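Local atomic coordinates of caprin-1 (Homo sapiens, PDB entry 4WBE), a protein that binds mRNAs and regulates their transport, translation and/or stability, and plays an essential role in cytoplasmic stress granule formation. Residues Ile46-Glu51 / Ile105-Val109; Glu57-Leu61 / Pro93-Thr97; His82-Glu88 / Tyr99-Lys103. All blocks are in the same frame, centred on the assembly; numbering follows the deposited sequence.

How the interactions relate
All three contacts lie in the helical dimerization domain of caprin-1. Interactions 1 and 2 share helix 49-62 and do not touch, their centres about 14 Å apart. Interactions 1 and 3 share helix 99-111; their centres are also about 14 Å apart, but Val106 CG2 meets Leu86 CD1 at 4.3 Å. Interactions 2 and 3 are closest, with centres about 10 Å apart: Phe58 CD1 packs on Leu102 CD1 at 3.5 Å and Val94 CB on Tyr99 CZ at 3.5 Å. Val94, in the hairpin 93-98, thus meets helix 99-111 as well as helix 49-62. Along the chain, interactions 2 and 3 both nest inside the loop closed by interaction 1.

Interaction 1: residues Ile46-Glu51 / Ile105-Val109; sequences ILSEEE and IVERV
Arg108, on helix 99-111, carries its guanidinium across to a loop carbonyl, Ile46 O, and to the carboxylate of Glu51 in the first turn of helix 49-62. NH2 gives the salt bridge to Glu51, with a bond of 2.8 Å to OE1 at an N-H...O angle of 157°. That oxygen is met on its syn side but from well out of the carboxylate plane, while it lies in the guanidinium plane, the two flat groups being turned 31° apart. NH1 bonds to the backbone O of Ile46; the modelled separation is very short and its length doubtful. The arginine chain bends at chi3, and both acceptors lie near the edge of the guanidinium.

Beside this polar layer the contact is greasy. Leu47 CD2 sits 3.6 Å from Val109 CG2 and 3.7 Å from Ile105 CG2, crossing both side chains at about a right angle, while Glu51 CG rests 3.8 Å from Ile105 CD1.

What sets Glu51 in place is a capping box. Ser48, the N-cap, accepts from Glu51 N through OG at 3.0 Å, and Ser48 N returns a bond to Glu51 OE1 of 3.1 Å at a nearly straight 169°. Ser48 N and Arg108 NH2 thus reach the same oxygen from opposite faces of the carboxylate. Further out, Leu37 bonds through its backbone to Ile46 and Leu47, bringing in helix 31-39, and Val109 packs on Val24 of helix 2-27.

An alanine in place of Glu51 takes the carboxylate away, which would probably leave Ser48 N without its capping-box acceptor and the guanidinium freer to swing. One acidic side chain therefore serves both in the capping box and as counter-ion, and the helix N-terminus and the arginine together would probably keep it ionised.

Interaction 2: residues Glu57-Leu61 / Pro93-Thr97; sequences EFYKL and PVCGT
Glu57 begins the contact by laying its CB 3.8 Å from SG of Cys95. It does so where helix 49-62 packs against a tight two-residue beta hairpin, strands 93-94 and 97-98 joined by a type I' turn from Val94 to Thr97. Both ends of the turn are tied by backbone bonds: Val94 N to Thr97 O, and Thr97 N to Val94 O. Cys95 stands at the first corner of the turn with positive phi, and from there its thiol is directed at the helix. Beyond CB the carboxylate of Glu57 turns to Lys60, forming a salt bridge along the helix, with NZ 3.1 Å from OE2 on the syn side.

Phe58 comes next. Its backbone N lies 3.7 Å from Cys95 SG, a packing distance, and its CB is a little farther from the same sulfur. The side chain runs out with CG anti to the backbone N (chi1 -171°), so that the ring presents its edge to Val94: CD1 is 4.5 Å from CG2, a loose approach near the ring plane. The same side chain also packs on Leu86 of helix 77-88 and on Tyr99 and Leu102 of helix 99-111, which places the contact at the border of the domain's apolar core.

One helical turn after Glu57, Leu61 closes the patch, and it also touches His82. Its CD1 meets Val94 and Cys95 together, lying 3.9 Å from Cys95 SG. The Leu61 and Val94 side chains run alongside one another, pointing opposite ways. On Val94, CG1 takes the place between the backbone N and the carbonyl carbon (chi1 59°), leaving CG2 as the methyl that meets Leu61 CD1, at 3.6 Å.

Interaction 3: residues His82-Glu88 / Tyr99-Lys103; sequences HLWDLLE and YKVLK
Tyr99, the first residue of helix 99-111, lays its ring against helix 77-88 and makes the largest share of the contact. Asp85 CB stands over the centre of one ring face, 3.3 Å from the centroid and almost on the ring normal, a CH-pi contact. The hydroxyl goes on to His82, where OH and ND1 are 2.7 Å apart in a hydrogen bond at the edge of the imidazole; either atom could be the donor. A water 2.8 Å from Tyr99 OH also bonds, weakly, to Asp85 OD2, so hydroxyl and carboxylate are bridged. The axes of segments 82-88 and 99-103 cross at -71°, 7.9 Å apart at closest approach.

Leu102 adds an apolar touch from the next turn: its CB is 3.6 Å from Leu86 CD1, the two side chains crossing at about a right angle. Leu102 also packs on Val94.

Lys103 has CG anti to the backbone N (chi1 177°) and stays extended from there. Its CD passes 3.4 Å from Leu86 O, and NZ ends in a hydrogen bond of 3.1 Å to Leu87 O, approaching from 37° out of the carbonyl plane. Behind this face, Leu83 and Trp84 pack on Leu19 and Gln12 of the second subunit, so helix 77-88 lies between helix 99-111 and the dimer partner.

The chemistry thus differs along the crossing: a tyrosine fixed by its face and its hydroxyl at one end, and at the other an ammonium group near the C-terminal end of helix 77-88, where the helix dipole would probably suit a positive charge.

Interaction 1: residues Ile46-Glu51 / Ile105-Val109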
ATOM      1  N   ILE A  46     -21.175   6.203  12.178  1.00 36.58           N
ATOM      2  CA  ILE A  46     -20.248   6.533  11.106  1.00 32.51           C
ATOM      3  C   ILE A  46     -20.522   5.629   9.902  1.00 32.41           C
ATOM      4  O   ILE A  46     -20.526   6.091   8.761  1.00 32.57           O
ATOM      5  CB  ILE A  46     -18.782   6.475  11.567  1.00 32.12           C
ATOM      6  CG1 ILE A  46     -18.583   7.425  12.750  1.00 30.81           C
ATOM      7  CG2 ILE A  46     -17.840   6.859  10.423  1.00 29.92           C
ATOM      8  CD1 ILE A  46     -17.284   7.228  13.497  1.00 30.46           C
ATOM      9  N   LEU A  47     -20.747   4.341  10.167  1.00 38.59           N
ATOM     10  CA  LEU A  47     -21.057   3.369   9.119  1.00 40.53           C
ATOM     11  C   LEU A  47     -22.318   2.578   9.447  1.00 43.11           C
ATOM     12  O   LEU A  47     -22.599   2.305  10.609  1.00 48.81           O
ATOM     13  CB  LEU A  47     -19.899   2.378   8.955  1.00 38.87           C
ATOM     14  CG  LEU A  47     -18.567   2.888   8.427  1.00 40.25           C
ATOM     15  CD1 LEU A  47     -17.598   1.734   8.221  1.00 40.34           C
ATOM     16  CD2 LEU A  47     -18.770   3.642   7.129  1.00 40.89           C
ATOM     17  N   SER A  48     -23.084   2.226   8.419  1.00 37.22           N
ATOM     18  CA  SER A  48     -24.137   1.233   8.567  1.00 37.56           C
ATOM     19  C   SER A  48     -23.476  -0.125   8.398  1.00 41.19           C
ATOM     20  O   SER A  48     -22.342  -0.207   7.922  1.00 36.95           O
ATOM     21  CB  SER A  48     -25.214   1.418   7.495  1.00 39.12           C
ATOM     22  OG  SER A  48     -24.712   1.100   6.212  1.00 35.24           O
ATOM     23  N   GLU A  49     -24.175  -1.186   8.786  1.00 43.61           N
ATOM     24  CA  GLU A  49     -23.654  -2.535   8.608  1.00 43.71           C
ATOM     25  C   GLU A  49     -23.493  -2.831   7.119  1.00 39.38           C
ATOM     26  O   GLU A  49     -22.582  -3.548   6.707  1.00 38.14           O
ATOM     27  CB  GLU A  49     -24.585  -3.557   9.269  1.00 48.30           C
ATOM     28  CG  GLU A  49     -24.170  -5.016   9.103  1.00 49.87           C
ATOM     29  CD  GLU A  49     -22.833  -5.350   9.746  1.00 52.94           C
ATOM     30  OE1 GLU A  49     -22.642  -5.049  10.942  1.00 53.36           O
ATOM     31  OE2 GLU A  49     -21.977  -5.942   9.056  1.00 53.18           O
ATOM     32  N   GLU A  50     -24.388  -2.257   6.326  1.00 32.62           N
ATOM     33  CA  GLU A  50     -24.390  -2.425   4.881  1.00 37.26           C
ATOM     34  C   GLU A  50     -23.139  -1.808   4.258  1.00 35.91           C
ATOM     35  O   GLU A  50     -22.498  -2.411   3.394  1.00 33.86           O
ATOM     36  CB  GLU A  50     -25.650  -1.797   4.281  1.00 43.67           C
ATOM     37  CG  GLU A  50     -26.962  -2.282   4.912  1.00 56.47           C
ATOM     38  CD  GLU A  50     -27.285  -1.601   6.240  1.00 62.96           C
ATOM     39  OE1 GLU A  50     -27.831  -0.479   6.227  1.00 64.73           O
ATOM     40  OE2 GLU A  50     -26.988  -2.195   7.298  1.00 62.77           O
ATOM     41  N   GLU A  51     -22.804  -0.594   4.682  1.00 34.30           N
ATOM     42  CA  GLU A  51     -21.610   0.068   4.188  1.00 32.64           C
ATOM     43  C   GLU A  51     -20.362  -0.671   4.640  1.00 32.67           C
ATOM     44  O   GLU A  51     -19.381  -0.761   3.908  1.00 30.61           O
ATOM     45  CB  GLU A  51     -21.574   1.522   4.648  1.00 29.32           C
ATOM     46  CG  GLU A  51     -22.637   2.378   3.998  1.00 32.21           C
ATOM     47  CD  GLU A  51     -22.777   3.717   4.674  1.00 35.00           C
ATOM     48  OE1 GLU A  51     -22.435   3.817   5.872  1.00 35.97           O
ATOM     49  OE2 GLU A  51     -23.206   4.678   4.004  1.00 36.62           O
ATOM     50  N   ILE A 105     -17.976   6.709   1.222  1.00 18.85           N
ATOM     51  CA  ILE A 105     -17.887   5.967   2.476  1.00 20.54           C
ATOM     52  C   ILE A 105     -16.535   6.144   3.161  1.00 19.57           C
ATOM     53  O   ILE A 105     -16.472   6.437   4.356  1.00 19.60           O
ATOM     54  CB  ILE A 105     -18.171   4.461   2.267  1.00 21.88           C
ATOM     55  CG1 ILE A 105     -19.613   4.252   1.800  1.00 27.77           C
ATOM     56  CG2 ILE A 105     -17.943   3.690   3.550  1.00 22.35           C
ATOM     57  CD1 ILE A 105     -19.936   2.813   1.388  1.00 28.69           C
ATOM     58  N   VAL A 106     -15.459   5.947   2.404  1.00 21.71           N
ATOM     59  CA  VAL A 106     -14.102   6.087   2.930  1.00 16.82           C
ATOM     60  C   VAL A 106     -13.857   7.497   3.469  1.00 17.62           C
ATOM     61  O   VAL A 106     -13.269   7.675   4.539  1.00 16.04           O
ATOM     62  CB  VAL A 106     -13.036   5.740   1.857  1.00 18.23           C
ATOM     63  CG1 VAL A 106     -11.648   6.127   2.340  1.00 11.08           C
ATOM     64  CG2 VAL A 106     -13.073   4.253   1.532  1.00 17.84           C
ATOM     65  N   GLU A 107     -14.309   8.497   2.719  1.00 16.84           N
ATOM     66  CA  GLU A 107     -14.187   9.883   3.164  1.00 18.70           C
ATOM     67  C   GLU A 107     -14.865  10.119   4.515  1.00 19.44           C
ATOM     68  O   GLU A 107     -14.312  10.795   5.385  1.00 18.41           O
ATOM     69  CB  GLU A 107     -14.772  10.841   2.128  1.00 16.99           C
ATOM     70  CG  GLU A 107     -13.906  11.047   0.893  1.00 19.77           C
ATOM     71  CD  GLU A 107     -14.639  11.818  -0.183  1.00 22.34           C
ATOM     72  OE1 GLU A 107     -15.850  11.577  -0.359  1.00 30.10           O
ATOM     73  OE2 GLU A 107     -14.015  12.674  -0.837  1.00 27.13           O
ATOM     74  N   ARG A 108     -16.060   9.567   4.694  1.00 22.86           N
ATOM     75  CA  ARG A 108     -16.765   9.742   5.960  1.00 26.43           C
ATOM     76  C   ARG A 108     -16.013   9.074   7.110  1.00 24.93           C
ATOM     77  O   ARG A 108     -15.971   9.608   8.224  1.00 25.22           O
ATOM     78  CB  ARG A 108     -18.222   9.259   5.897  1.00 33.51           C
ATOM     79  CG  ARG A 108     -19.166  10.223   5.181  1.00 37.90           C
ATOM     80  CD  ARG A 108     -20.630   9.859   5.417  1.00 44.80           C
ATOM     81  NE  ARG A 108     -21.008   8.580   4.826  1.00 45.09           N
ATOM     82  CZ  ARG A 108     -21.240   7.484   5.541  1.00 50.82           C
ATOM     83  NH1 ARG A 108     -21.141   7.516   6.863  1.00 56.26           N
ATOM     84  NH2 ARG A 108     -21.574   6.359   4.937  1.00 46.65           N
ATOM     85  N   VAL A 109     -15.424   7.911   6.841  1.00 21.69           N
ATOM     86  CA  VAL A 109     -14.607   7.226   7.842  1.00 16.10           C
ATOM     87  C   VAL A 109     -13.363   8.047   8.205  1.00 15.88           C
ATOM     88  O   VAL A 109     -13.105   8.292   9.388  1.00 17.86           O
ATOM     89  CB  VAL A 109     -14.184   5.819   7.371  1.00 15.65           C
ATOM     90  CG1 VAL A 109     -13.238   5.186   8.380  1.00 13.14           C
ATOM     91  CG2 VAL A 109     -15.401   4.935   7.185  1.00 19.78           C
TER

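Interaction 2: residues Glu57-Leu61 / Pro93-Thr97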
ATOM      1  N   GLU A  57     -15.988  -6.351   1.219  1.00 21.61           N
ATOM      2  CA  GLU A  57     -15.861  -6.842  -0.150  1.00 25.10           C
ATOM      3  C   GLU A  57     -14.738  -6.139  -0.901  1.00 23.43           C
ATOM      4  O   GLU A  57     -13.977  -6.781  -1.619  1.00 23.90           O
ATOM      5  CB  GLU A  57     -17.187  -6.727  -0.906  1.00 27.62           C
ATOM      6  CG  GLU A  57     -18.248  -7.678  -0.386  1.00 36.97           C
ATOM      7  CD  GLU A  57     -17.784  -9.123  -0.488  1.00 42.70           C
ATOM      8  OE1 GLU A  57     -17.341  -9.523  -1.585  1.00 43.39           O
ATOM      9  OE2 GLU A  57     -17.848  -9.855   0.522  1.00 44.55           O
ATOM     10  N   PHE A  58     -14.644  -4.821  -0.739  1.00 27.07           N
ATOM     11  CA  PHE A  58     -13.585  -4.059  -1.387  1.00 21.69           C
ATOM     12  C   PHE A  58     -12.220  -4.484  -0.861  1.00 22.21           C
ATOM     13  O   PHE A  58     -11.247  -4.562  -1.625  1.00 20.79           O
ATOM     14  CB  PHE A  58     -13.776  -2.556  -1.182  1.00 20.89           C
ATOM     15  CG  PHE A  58     -12.842  -1.712  -2.009  1.00 17.27           C
ATOM     16  CD1 PHE A  58     -13.063  -1.537  -3.368  1.00 19.75           C
ATOM     17  CD2 PHE A  58     -11.735  -1.105  -1.428  1.00 17.90           C
ATOM     18  CE1 PHE A  58     -12.203  -0.762  -4.139  1.00 18.42           C
ATOM     19  CE2 PHE A  58     -10.869  -0.326  -2.191  1.00 16.14           C
ATOM     20  CZ  PHE A  58     -11.102  -0.156  -3.545  1.00 17.38           C
ATOM     21  N   TYR A  59     -12.161  -4.754   0.443  1.00 23.40           N
ATOM     22  CA  TYR A  59     -10.934  -5.204   1.088  1.00 20.72           C
ATOM     23  C   TYR A  59     -10.354  -6.431   0.392  1.00 22.53           C
ATOM     24  O   TYR A  59      -9.150  -6.507   0.159  1.00 19.59           O
ATOM     25  CB  TYR A  59     -11.226  -5.574   2.545  1.00 22.73           C
ATOM     26  CG  TYR A  59     -10.026  -6.123   3.289  1.00 26.58           C
ATOM     27  CD1 TYR A  59      -8.853  -5.392   3.410  1.00 21.83           C
ATOM     28  CD2 TYR A  59     -10.052  -7.417   3.808  1.00 30.54           C
ATOM     29  CE1 TYR A  59      -7.750  -5.911   4.083  1.00 23.19           C
ATOM     30  CE2 TYR A  59      -8.958  -7.951   4.470  1.00 29.70           C
ATOM     31  CZ  TYR A  59      -7.809  -7.194   4.603  1.00 29.32           C
ATOM     32  OH  TYR A  59      -6.722  -7.725   5.261  1.00 29.74           O
ATOM     33  N   LYS A  60     -11.223  -7.381   0.055  1.00 17.81           N
ATOM     34  CA  LYS A  60     -10.817  -8.598  -0.641  1.00 24.27           C
ATOM     35  C   LYS A  60     -10.202  -8.291  -2.011  1.00 23.83           C
ATOM     36  O   LYS A  60      -9.278  -8.970  -2.453  1.00 20.36           O
ATOM     37  CB  LYS A  60     -12.013  -9.554  -0.781  1.00 25.75           C
ATOM     38  CG  LYS A  60     -12.654  -9.920   0.547  1.00 30.62           C
ATOM     39  CD  LYS A  60     -13.505 -11.191   0.450  1.00 32.67           C
ATOM     40  CE  LYS A  60     -14.706 -10.994  -0.453  1.00 33.56           C
ATOM     41  NZ  LYS A  60     -15.742 -12.045  -0.257  1.00 36.64           N
ATOM     42  N   LEU A  61     -10.729  -7.269  -2.678  1.00 20.96           N
ATOM     43  CA  LEU A  61     -10.270  -6.898  -4.015  1.00 20.94           C
ATOM     44  C   LEU A  61      -8.905  -6.228  -4.029  1.00 20.77           C
ATOM     45  O   LEU A  61      -8.127  -6.411  -4.965  1.00 19.86           O
ATOM     46  CB  LEU A  61     -11.289  -5.974  -4.675  1.00 20.81           C
ATOM     47  CG  LEU A  61     -12.680  -6.588  -4.850  1.00 23.75           C
ATOM     48  CD1 LEU A  61     -13.589  -5.600  -5.547  1.00 27.19           C
ATOM     49  CD2 LEU A  61     -12.588  -7.900  -5.634  1.00 24.81           C
ATOM     50  N   PRO A  93     -18.840   0.180 -11.955  1.00 28.37           N
ATOM     51  CA  PRO A  93     -19.369  -0.818 -11.023  1.00 29.65           C
ATOM     52  C   PRO A  93     -18.281  -1.574 -10.261  1.00 26.49           C
ATOM     53  O   PRO A  93     -17.234  -1.899 -10.821  1.00 27.09           O
ATOM     54  CB  PRO A  93     -20.138  -1.771 -11.950  1.00 31.07           C
ATOM     55  CG  PRO A  93     -19.417  -1.657 -13.260  1.00 30.89           C
ATOM     56  CD  PRO A  93     -19.070  -0.203 -13.362  1.00 31.78           C
ATOM     57  N   VAL A  94     -18.547  -1.827  -8.982  1.00 28.67           N
ATOM     58  CA  VAL A  94     -17.702  -2.654  -8.124  1.00 27.17           C
ATOM     59  C   VAL A  94     -18.512  -2.971  -6.865  1.00 27.68           C
ATOM     60  O   VAL A  94     -19.219  -2.100  -6.352  1.00 32.06           O
ATOM     61  CB  VAL A  94     -16.351  -1.952  -7.762  1.00 24.96           C
ATOM     62  CG1 VAL A  94     -16.587  -0.627  -7.049  1.00 20.76           C
ATOM     63  CG2 VAL A  94     -15.476  -2.863  -6.908  1.00 23.01           C
ATOM     64  N   CYS A  95     -18.438  -4.214  -6.390  1.00 33.52           N
ATOM     65  CA  CYS A  95     -19.118  -4.615  -5.153  1.00 38.46           C
ATOM     66  C   CYS A  95     -20.619  -4.342  -5.160  1.00 42.11           C
ATOM     67  O   CYS A  95     -21.203  -4.035  -4.119  1.00 44.65           O
ATOM     68  CB  CYS A  95     -18.493  -3.914  -3.945  1.00 39.53           C
ATOM     69  SG  CYS A  95     -16.747  -4.270  -3.722  1.00 32.36           S
ATOM     70  N   GLY A  96     -21.240  -4.434  -6.332  1.00 29.62           N
ATOM     71  CA  GLY A  96     -22.661  -4.174  -6.449  1.00 33.52           C
ATOM     72  C   GLY A  96     -23.004  -2.698  -6.307  1.00 37.61           C
ATOM     73  O   GLY A  96     -24.179  -2.329  -6.242  1.00 39.80           O
ATOM     74  N   THR A  97     -21.981  -1.849  -6.272  1.00 36.14           N
ATOM     75  CA  THR A  97     -22.190  -0.407  -6.199  1.00 30.16           C
ATOM     76  C   THR A  97     -21.203   0.290  -7.139  1.00 29.54           C
ATOM     77  O   THR A  97     -20.845  -0.260  -8.182  1.00 31.41           O
ATOM     78  CB  THR A  97     -22.066   0.121  -4.745  1.00 35.88           C
ATOM     79  OG1 THR A  97     -22.175   1.551  -4.723  1.00 37.23           O
ATOM     80  CG2 THR A  97     -20.746  -0.307  -4.118  1.00 33.24           C
TER

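Interaction 3: residues His82-Glu88 / Tyr99-Lys103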
ATOM      1  N   HIS A  82      -8.422  -1.240  -8.952  1.00 15.46           N
ATOM      2  CA  HIS A  82      -9.458  -1.012  -7.947  1.00 16.95           C
ATOM      3  C   HIS A  82      -9.113   0.180  -7.051  1.00 13.60           C
ATOM      4  O   HIS A  82      -9.957   1.033  -6.785  1.00 14.04           O
ATOM      5  CB  HIS A  82      -9.628  -2.250  -7.072  1.00 19.21           C
ATOM      6  CG  HIS A  82     -10.280  -3.401  -7.769  1.00 22.88           C
ATOM      7  ND1 HIS A  82     -11.455  -3.272  -8.482  1.00 21.66           N
ATOM      8  CD2 HIS A  82      -9.923  -4.704  -7.867  1.00 20.91           C
ATOM      9  CE1 HIS A  82     -11.789  -4.445  -8.986  1.00 23.41           C
ATOM     10  NE2 HIS A  82     -10.881  -5.331  -8.626  1.00 21.83           N
ATOM     11  N   LEU A  83      -7.868   0.226  -6.584  1.00 11.65           N
ATOM     12  CA  LEU A  83      -7.410   1.321  -5.742  1.00 15.87           C
ATOM     13  C   LEU A  83      -7.469   2.651  -6.480  1.00 16.23           C
ATOM     14  O   LEU A  83      -7.937   3.653  -5.939  1.00 14.79           O
ATOM     15  CB  LEU A  83      -5.977   1.062  -5.277  1.00 13.09           C
ATOM     16  CG  LEU A  83      -5.830   0.062  -4.132  1.00 17.63           C
ATOM     17  CD1 LEU A  83      -4.364  -0.210  -3.855  1.00 14.16           C
ATOM     18  CD2 LEU A  83      -6.529   0.585  -2.888  1.00 16.15           C
ATOM     19  N   TRP A  84      -6.977   2.657  -7.713  1.00 17.84           N
ATOM     20  CA  TRP A  84      -6.962   3.877  -8.516  1.00 18.11           C
ATOM     21  C   TRP A  84      -8.376   4.384  -8.783  1.00 16.11           C
ATOM     22  O   TRP A  84      -8.653   5.585  -8.669  1.00 18.12           O
ATOM     23  CB  TRP A  84      -6.217   3.661  -9.838  1.00 15.12           C
ATOM     24  CG  TRP A  84      -5.976   4.944 -10.567  1.00 19.90           C
ATOM     25  CD1 TRP A  84      -4.930   5.811 -10.380  1.00 16.58           C
ATOM     26  CD2 TRP A  84      -6.797   5.521 -11.584  1.00 20.13           C
ATOM     27  NE1 TRP A  84      -5.054   6.888 -11.223  1.00 20.35           N
ATOM     28  CE2 TRP A  84      -6.193   6.735 -11.972  1.00 22.38           C
ATOM     29  CE3 TRP A  84      -7.981   5.128 -12.211  1.00 24.38           C
ATOM     30  CZ2 TRP A  84      -6.735   7.557 -12.958  1.00 31.64           C
ATOM     31  CZ3 TRP A  84      -8.517   5.944 -13.186  1.00 31.72           C
ATOM     32  CH2 TRP A  84      -7.897   7.145 -13.550  1.00 34.91           C
ATOM     33  N   ASP A  85      -9.260   3.465  -9.162  1.00 15.31           N
ATOM     34  CA  ASP A  85     -10.655   3.806  -9.409  1.00 14.65           C
ATOM     35  C   ASP A  85     -11.340   4.384  -8.166  1.00 17.22           C
ATOM     36  O   ASP A  85     -12.153   5.304  -8.272  1.00 15.65           O
ATOM     37  CB  ASP A  85     -11.430   2.581  -9.897  1.00 17.49           C
ATOM     38  CG  ASP A  85     -11.104   2.211 -11.335  1.00 20.16           C
ATOM     39  OD1 ASP A  85     -10.526   3.054 -12.037  1.00 19.08           O
ATOM     40  OD2 ASP A  85     -11.436   1.081 -11.760  1.00 21.77           O
ATOM     41  N   LEU A  86     -11.033   3.836  -6.992  1.00 15.65           N
ATOM     42  CA  LEU A  86     -11.603   4.376  -5.756  1.00 14.16           C
ATOM     43  C   LEU A  86     -11.147   5.813  -5.507  1.00 16.81           C
ATOM     44  O   LEU A  86     -11.958   6.685  -5.193  1.00 18.54           O
ATOM     45  CB  LEU A  86     -11.293   3.500  -4.541  1.00 14.12           C
ATOM     46  CG  LEU A  86     -11.928   4.107  -3.279  1.00 20.52           C
ATOM     47  CD1 LEU A  86     -12.806   3.128  -2.559  1.00 21.80           C
ATOM     48  CD2 LEU A  86     -10.860   4.654  -2.344  1.00 23.52           C
ATOM     49  N   LEU A  87      -9.845   6.048  -5.639  1.00 18.66           N
ATOM     50  CA  LEU A  87      -9.272   7.379  -5.444  1.00 24.60           C
ATOM     51  C   LEU A  87      -9.899   8.409  -6.385  1.00 26.02           C
ATOM     52  O   LEU A  87     -10.071   9.572  -6.018  1.00 26.66           O
ATOM     53  CB  LEU A  87      -7.755   7.329  -5.620  1.00 25.34           C
ATOM     54  CG  LEU A  87      -7.095   6.427  -4.579  1.00 27.61           C
ATOM     55  CD1 LEU A  87      -5.676   6.083  -4.958  1.00 30.22           C
ATOM     56  CD2 LEU A  87      -7.121   7.105  -3.227  1.00 27.12           C
ATOM     57  N   GLU A  88     -10.221   7.974  -7.601  1.00 25.95           N
ATOM     58  CA  GLU A  88     -10.830   8.846  -8.602  1.00 26.21           C
ATOM     59  C   GLU A  88     -12.337   8.919  -8.413  1.00 28.32           C
ATOM     60  O   GLU A  88     -13.002   9.769  -9.006  1.00 32.50           O
ATOM     61  CB  GLU A  88     -10.509   8.345 -10.011  1.00 27.44           C
ATOM     62  CG  GLU A  88      -9.034   8.427 -10.368  1.00 32.92           C
ATOM     63  CD  GLU A  88      -8.575   9.861 -10.562  1.00 38.89           C
ATOM     64  OE1 GLU A  88      -9.316  10.639 -11.200  1.00 41.75           O
ATOM     65  OE2 GLU A  88      -7.487  10.215 -10.065  1.00 38.54           O
ATOM     66  N   TYR A  99     -17.460   2.906  -7.390  1.00 26.49           N
ATOM     67  CA  TYR A  99     -16.290   3.442  -6.712  1.00 23.14           C
ATOM     68  C   TYR A  99     -16.615   4.806  -6.121  1.00 24.85           C
ATOM     69  O   TYR A  99     -16.053   5.198  -5.094  1.00 21.69           O
ATOM     70  CB  TYR A  99     -15.117   3.562  -7.680  1.00 19.09           C
ATOM     71  CG  TYR A  99     -14.571   2.241  -8.151  1.00 21.28           C
ATOM     72  CD1 TYR A  99     -13.693   1.510  -7.363  1.00 19.71           C
ATOM     73  CD2 TYR A  99     -14.924   1.730  -9.387  1.00 25.59           C
ATOM     74  CE1 TYR A  99     -13.185   0.294  -7.791  1.00 19.41           C
ATOM     75  CE2 TYR A  99     -14.424   0.518  -9.826  1.00 24.08           C
ATOM     76  CZ  TYR A  99     -13.554  -0.192  -9.027  1.00 22.55           C
ATOM     77  OH  TYR A  99     -13.062  -1.395  -9.473  1.00 23.13           O
ATOM     78  N   LYS A 100     -17.512   5.534  -6.780  1.00 24.22           N
ATOM     79  CA  LYS A 100     -17.942   6.836  -6.281  1.00 27.85           C
ATOM     80  C   LYS A 100     -18.595   6.723  -4.906  1.00 21.77           C
ATOM     81  O   LYS A 100     -18.319   7.523  -4.010  1.00 24.59           O
ATOM     82  CB  LYS A 100     -18.902   7.507  -7.263  1.00 30.98           C
ATOM     83  CG  LYS A 100     -19.313   8.903  -6.835  1.00 35.25           C
ATOM     84  CD  LYS A 100     -20.281   9.524  -7.828  1.00 43.11           C
ATOM     85  CE  LYS A 100     -20.744  10.898  -7.364  1.00 47.65           C
ATOM     86  NZ  LYS A 100     -21.431  11.645  -8.454  1.00 51.15           N
ATOM     87  N   VAL A 101     -19.457   5.728  -4.741  1.00 21.39           N
ATOM     88  CA  VAL A 101     -20.104   5.487  -3.450  1.00 23.17           C
ATOM     89  C   VAL A 101     -19.107   4.993  -2.397  1.00 20.76           C
ATOM     90  O   VAL A 101     -19.184   5.383  -1.230  1.00 23.78           O
ATOM     91  CB  VAL A 101     -21.275   4.489  -3.580  1.00 29.34           C
ATOM     92  CG1 VAL A 101     -21.779   4.051  -2.209  1.00 31.21           C
ATOM     93  CG2 VAL A 101     -22.406   5.091  -4.413  1.00 29.00           C
ATOM     94  N   LEU A 102     -18.198   4.112  -2.807  1.00 23.83           N
ATOM     95  CA  LEU A 102     -17.171   3.605  -1.905  1.00 22.76           C
ATOM     96  C   LEU A 102     -16.243   4.717  -1.419  1.00 18.50           C
ATOM     97  O   LEU A 102     -15.875   4.761  -0.244  1.00 18.94           O
ATOM     98  CB  LEU A 102     -16.356   2.501  -2.580  1.00 20.61           C
ATOM     99  CG  LEU A 102     -17.073   1.168  -2.812  1.00 23.15           C
ATOM    100  CD1 LEU A 102     -16.130   0.177  -3.470  1.00 19.54           C
ATOM    101  CD2 LEU A 102     -17.595   0.613  -1.497  1.00 24.49           C
ATOM    102  N   LYS A 103     -15.866   5.609  -2.331  1.00 15.90           N
ATOM    103  CA  LYS A 103     -15.019   6.737  -1.979  1.00 16.34           C
ATOM    104  C   LYS A 103     -15.728   7.635  -0.958  1.00 16.68           C
ATOM    105  O   LYS A 103     -15.113   8.096   0.003  1.00 18.13           O
ATOM    106  CB  LYS A 103     -14.634   7.542  -3.221  1.00 17.01           C
ATOM    107  CG  LYS A 103     -13.807   8.774  -2.886  1.00 16.59           C
ATOM    108  CD  LYS A 103     -13.462   9.577  -4.127  1.00 18.73           C
ATOM    109  CE  LYS A 103     -12.675  10.824  -3.759  1.00 17.30           C
ATOM    110  NZ  LYS A 103     -12.270  11.553  -4.988  1.00 20.07           N
TER
HETATM  111  O   HOH W   1     -12.773  -1.941 -12.248  1.00 47.95           O